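Local coordinates for protein alpha-fucosidase (Bifidobacterium bifidum, PDB 2EAB) that probably hydrolyses alpha-1,2-fucosidic linkages, releasing L-fucose from glycans, this chain being the catalytic portion of a longer, multidomain glycoside hydrolase of family 95, at residues Y22-A35 against D43-G55. Sequence-based numbering, arbitrary orientation.
Sequences YKQPASQTDATATA and DNNRWQQTTLPFG
Ala26, Ala31 and Ala35 mark the path of the loop 22-35 along one side of helix 42-50, their CA atoms lying nearest those of Thr50, Gln49 and Asn45, so the chain runs back along the helix from its C-terminal end. The loop follows the edge strand 19-22 of the large antiparallel sheet in the N-terminal β-sandwich domain, and after the helix the chain enters strand 52-55 at the edge of a second sheet; the contact thus joins the two sheet margins. Just past the helix, Leu52 CD2 packs 3.8 Å from Tyr22 CE2, while the Tyr22 hydroxyl bonds to Ala755 O. At the last turn, Ala26 CB lies against Thr50, and Thr50 CG2 slides past the Thr29 side chain.

Toward the start of the helix, its side-chain amides bind loop backbone. The two ends of the Gln49 amide hold the backbone N and O of Ala33: OE1 receives Ala33 N (3.2 Å) on an in-plane lone pair, and NE2 donates to Ala33 O (2.9 Å) from above that carbonyl's plane. With its chain extended beyond CG (chi2 -155°), the amide reaches past Ala31 to get there. Replacing Gln49 by an alanine would take away both bonds, and Ala33 N and O would probably lose their mates, leaving the loop freer to move. Asn45 OD1 accepts from both Gln48 NE2 and Gln49 NE2, steadying the amides, while its ND2 donates to Ala31 O at 3.1 Å. Gln48 NE2 also reaches Ala35 O (2.9 Å), and its OE1 takes Phe764 N.

Arg46, bent at chi2 (81°) and chi3 (67°), curls past Ala31 CB, which lies near its CD and NH1, and turns one guanidinium face to Ser27 O. One water bridges Asp30 O and Gln49 OE1; another links Ala31 N to Arg46 NH1, which also makes a weak bond of 2.8 Å to Thr29 O at the guanidinium edge.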
# COMPACT_ATOMS: atom_id res chain seq x y z
N TYR A 22 -8.28 -25.02 2.43
CA TYR A 22 -7.22 -26.02 2.52
C TYR A 22 -7.72 -27.25 3.25
O TYR A 22 -8.49 -27.13 4.19
CB TYR A 22 -5.98 -25.44 3.24
CG TYR A 22 -5.55 -24.13 2.64
CD1 TYR A 22 -4.54 -24.08 1.69
CD2 TYR A 22 -6.20 -22.94 2.98
CE1 TYR A 22 -4.17 -22.87 1.11
CE2 TYR A 22 -5.85 -21.74 2.40
CZ TYR A 22 -4.83 -21.71 1.47
OH TYR A 22 -4.50 -20.51 0.90
N LYS A 23 -7.25 -28.41 2.81
CA LYS A 23 -7.67 -29.69 3.36
C LYS A 23 -6.75 -30.19 4.47
O LYS A 23 -6.87 -31.33 4.92
CB LYS A 23 -7.78 -30.74 2.25
CG LYS A 23 -8.82 -30.42 1.18
CD LYS A 23 -9.01 -31.58 0.23
CE LYS A 23 -10.13 -31.32 -0.76
NZ LYS A 23 -10.49 -32.55 -1.52
N GLN A 24 -5.83 -29.34 4.93
CA GLN A 24 -4.90 -29.71 5.99
C GLN A 24 -4.41 -28.47 6.74
O GLN A 24 -4.46 -27.36 6.19
CB GLN A 24 -3.72 -30.52 5.43
CG GLN A 24 -2.72 -29.73 4.60
CD GLN A 24 -3.27 -29.25 3.26
OE1 GLN A 24 -3.87 -30.02 2.51
NE2 GLN A 24 -3.05 -27.97 2.96
N PRO A 25 -3.98 -28.63 8.01
CA PRO A 25 -3.41 -27.53 8.79
C PRO A 25 -2.22 -26.84 8.14
O PRO A 25 -1.59 -27.40 7.24
CB PRO A 25 -2.94 -28.21 10.09
CG PRO A 25 -2.98 -29.67 9.81
CD PRO A 25 -4.04 -29.88 8.80
N ALA A 26 -1.89 -25.65 8.63
CA ALA A 26 -0.71 -24.91 8.18
C ALA A 26 0.55 -25.78 8.22
O ALA A 26 1.33 -25.78 7.28
CB ALA A 26 -0.52 -23.65 9.01
N SER A 27 0.73 -26.53 9.31
CA SER A 27 1.90 -27.39 9.50
C SER A 27 2.08 -28.43 8.40
O SER A 27 3.19 -28.93 8.18
CB SER A 27 1.85 -28.09 10.86
OG SER A 27 0.73 -28.95 10.94
N GLN A 28 0.99 -28.76 7.71
CA GLN A 28 1.01 -29.78 6.65
C GLN A 28 0.82 -29.19 5.25
O GLN A 28 0.65 -29.93 4.28
CB GLN A 28 -0.06 -30.84 6.93
CG GLN A 28 0.18 -31.67 8.19
CD GLN A 28 -0.86 -32.75 8.39
OE1 GLN A 28 -2.06 -32.53 8.18
NE2 GLN A 28 -0.42 -33.93 8.80
N THR A 29 0.85 -27.86 5.17
CA THR A 29 0.66 -27.15 3.91
C THR A 29 2.02 -26.81 3.29
O THR A 29 2.98 -26.53 4.02
CB THR A 29 -0.18 -25.87 4.15
OG1 THR A 29 -1.45 -26.22 4.72
CG2 THR A 29 -0.43 -25.10 2.85
N ASP A 30 2.09 -26.85 1.96
CA ASP A 30 3.32 -26.60 1.22
C ASP A 30 3.93 -25.24 1.57
O ASP A 30 3.30 -24.20 1.37
CB ASP A 30 3.04 -26.68 -0.29
CG ASP A 30 4.30 -26.70 -1.13
OD1 ASP A 30 5.13 -25.77 -1.02
OD2 ASP A 30 4.45 -27.64 -1.95
N ALA A 31 5.15 -25.28 2.11
CA ALA A 31 5.91 -24.07 2.42
C ALA A 31 7.29 -24.13 1.76
O ALA A 31 8.29 -23.67 2.33
CB ALA A 31 6.02 -23.88 3.93
N THR A 32 7.32 -24.67 0.55
CA THR A 32 8.58 -24.96 -0.14
C THR A 32 9.08 -23.83 -1.05
O THR A 32 10.15 -23.95 -1.65
CB THR A 32 8.49 -26.25 -0.98
OG1 THR A 32 7.52 -26.09 -2.02
CG2 THR A 32 8.12 -27.45 -0.12
N ALA A 33 8.31 -22.75 -1.17
CA ALA A 33 8.78 -21.60 -1.95
C ALA A 33 9.94 -20.91 -1.24
O ALA A 33 10.17 -21.12 -0.04
CB ALA A 33 7.64 -20.63 -2.21
N THR A 34 10.68 -20.09 -1.97
CA THR A 34 11.82 -19.35 -1.42
C THR A 34 11.44 -18.64 -0.12
O THR A 34 10.46 -17.89 -0.09
CB THR A 34 12.35 -18.32 -2.42
OG1 THR A 34 12.63 -18.98 -3.66
CG2 THR A 34 13.63 -17.68 -1.92
N ALA A 35 12.21 -18.89 0.93
CA ALA A 35 11.94 -18.32 2.25
C ALA A 35 12.33 -16.85 2.35
O ALA A 35 11.56 -16.03 2.87
CB ALA A 35 12.66 -19.12 3.32
N ASP A 43 9.87 -22.67 11.24
CA ASP A 43 8.57 -22.31 11.82
C ASP A 43 8.11 -20.92 11.37
O ASP A 43 6.93 -20.70 11.08
CB ASP A 43 8.61 -22.39 13.34
CG ASP A 43 7.23 -22.40 13.96
OD1 ASP A 43 6.42 -23.28 13.61
OD2 ASP A 43 6.95 -21.53 14.80
N ASN A 44 9.04 -19.97 11.31
CA ASN A 44 8.72 -18.64 10.80
C ASN A 44 8.41 -18.68 9.31
O ASN A 44 7.48 -18.01 8.84
CB ASN A 44 9.87 -17.67 11.07
CG ASN A 44 10.05 -17.36 12.55
OD1 ASN A 44 9.11 -17.49 13.34
ND2 ASN A 44 11.25 -16.94 12.92
N ASN A 45 9.17 -19.48 8.57
CA ASN A 45 8.87 -19.66 7.16
C ASN A 45 7.50 -20.29 6.94
O ASN A 45 6.75 -19.89 6.03
CB ASN A 45 9.93 -20.48 6.45
CG ASN A 45 9.62 -20.67 4.98
OD1 ASN A 45 9.56 -19.69 4.23
ND2 ASN A 45 9.37 -21.91 4.58
N ARG A 46 7.16 -21.29 7.75
CA ARG A 46 5.84 -21.90 7.66
C ARG A 46 4.75 -20.85 7.87
O ARG A 46 3.76 -20.82 7.14
CB ARG A 46 5.68 -23.06 8.64
CG ARG A 46 4.39 -23.87 8.44
CD ARG A 46 4.50 -24.88 7.30
NE ARG A 46 5.46 -25.95 7.59
CZ ARG A 46 5.84 -26.88 6.72
NH1 ARG A 46 5.35 -26.90 5.49
NH2 ARG A 46 6.72 -27.80 7.09
N TRP A 47 4.94 -19.99 8.88
CA TRP A 47 3.99 -18.92 9.16
C TRP A 47 3.66 -18.11 7.90
O TRP A 47 2.49 -17.92 7.54
CB TRP A 47 4.50 -17.99 10.27
CG TRP A 47 3.60 -16.79 10.41
CD1 TRP A 47 2.45 -16.70 11.13
CD2 TRP A 47 3.76 -15.52 9.76
NE1 TRP A 47 1.89 -15.45 10.99
CE2 TRP A 47 2.67 -14.71 10.14
CE3 TRP A 47 4.73 -14.98 8.90
CZ2 TRP A 47 2.51 -13.40 9.68
CZ3 TRP A 47 4.57 -13.67 8.44
CH2 TRP A 47 3.46 -12.90 8.83
N GLN A 48 4.70 -17.62 7.22
CA GLN A 48 4.49 -16.67 6.12
C GLN A 48 3.87 -17.31 4.89
O GLN A 48 3.23 -16.62 4.09
CB GLN A 48 5.78 -15.94 5.74
CG GLN A 48 6.82 -16.82 5.07
CD GLN A 48 7.97 -16.03 4.49
OE1 GLN A 48 7.88 -14.81 4.30
NE2 GLN A 48 9.06 -16.72 4.19
N GLN A 49 4.06 -18.62 4.72
CA GLN A 49 3.61 -19.29 3.50
C GLN A 49 2.23 -19.93 3.62
O GLN A 49 1.60 -20.22 2.60
CB GLN A 49 4.63 -20.34 3.03
CG GLN A 49 6.00 -19.76 2.74
CD GLN A 49 6.82 -20.57 1.75
OE1 GLN A 49 6.28 -21.26 0.88
NE2 GLN A 49 8.14 -20.46 1.87
N THR A 50 1.77 -20.16 4.84
CA THR A 50 0.63 -21.06 5.04
C THR A 50 -0.53 -20.56 5.91
O THR A 50 -1.62 -21.12 5.83
CB THR A 50 1.07 -22.44 5.62
OG1 THR A 50 1.49 -22.27 6.97
CG2 THR A 50 2.22 -23.05 4.81
N THR A 51 -0.31 -19.53 6.73
CA THR A 51 -1.35 -19.09 7.66
C THR A 51 -2.30 -18.08 7.02
O THR A 51 -1.98 -17.45 6.01
CB THR A 51 -0.75 -18.51 8.96
OG1 THR A 51 -0.00 -17.33 8.66
CG2 THR A 51 0.15 -19.54 9.65
N LEU A 52 -3.48 -17.92 7.61
CA LEU A 52 -4.54 -17.12 7.00
C LEU A 52 -4.85 -15.89 7.84
O LEU A 52 -5.19 -16.01 9.01
CB LEU A 52 -5.79 -17.98 6.76
CG LEU A 52 -5.61 -19.08 5.71
CD1 LEU A 52 -6.79 -20.04 5.70
CD2 LEU A 52 -5.39 -18.48 4.32
N PRO A 53 -4.68 -14.70 7.24
CA PRO A 53 -4.79 -13.44 7.96
C PRO A 53 -6.20 -12.87 8.07
O PRO A 53 -7.02 -13.01 7.16
CB PRO A 53 -3.93 -12.50 7.12
CG PRO A 53 -4.13 -12.98 5.73
CD PRO A 53 -4.30 -14.48 5.83
N PHE A 54 -6.44 -12.19 9.18
CA PHE A 54 -7.64 -11.39 9.36
C PHE A 54 -7.29 -10.25 10.31
O PHE A 54 -6.33 -10.33 11.07
CB PHE A 54 -8.81 -12.24 9.90
CG PHE A 54 -8.60 -12.73 11.30
CD1 PHE A 54 -9.15 -12.03 12.36
CD2 PHE A 54 -7.85 -13.87 11.56
CE1 PHE A 54 -8.97 -12.45 13.67
CE2 PHE A 54 -7.66 -14.30 12.87
CZ PHE A 54 -8.22 -13.59 13.92
N GLY A 55 -8.08 -9.18 10.26
CA GLY A 55 -7.81 -8.04 11.12
C GLY A 55 -8.92 -7.01 11.07
O GLY A 55 -9.84 -7.11 10.25
O HOH W 1 3.82 -21.91 -0.14
O HOH W 2 6.45 -27.69 3.09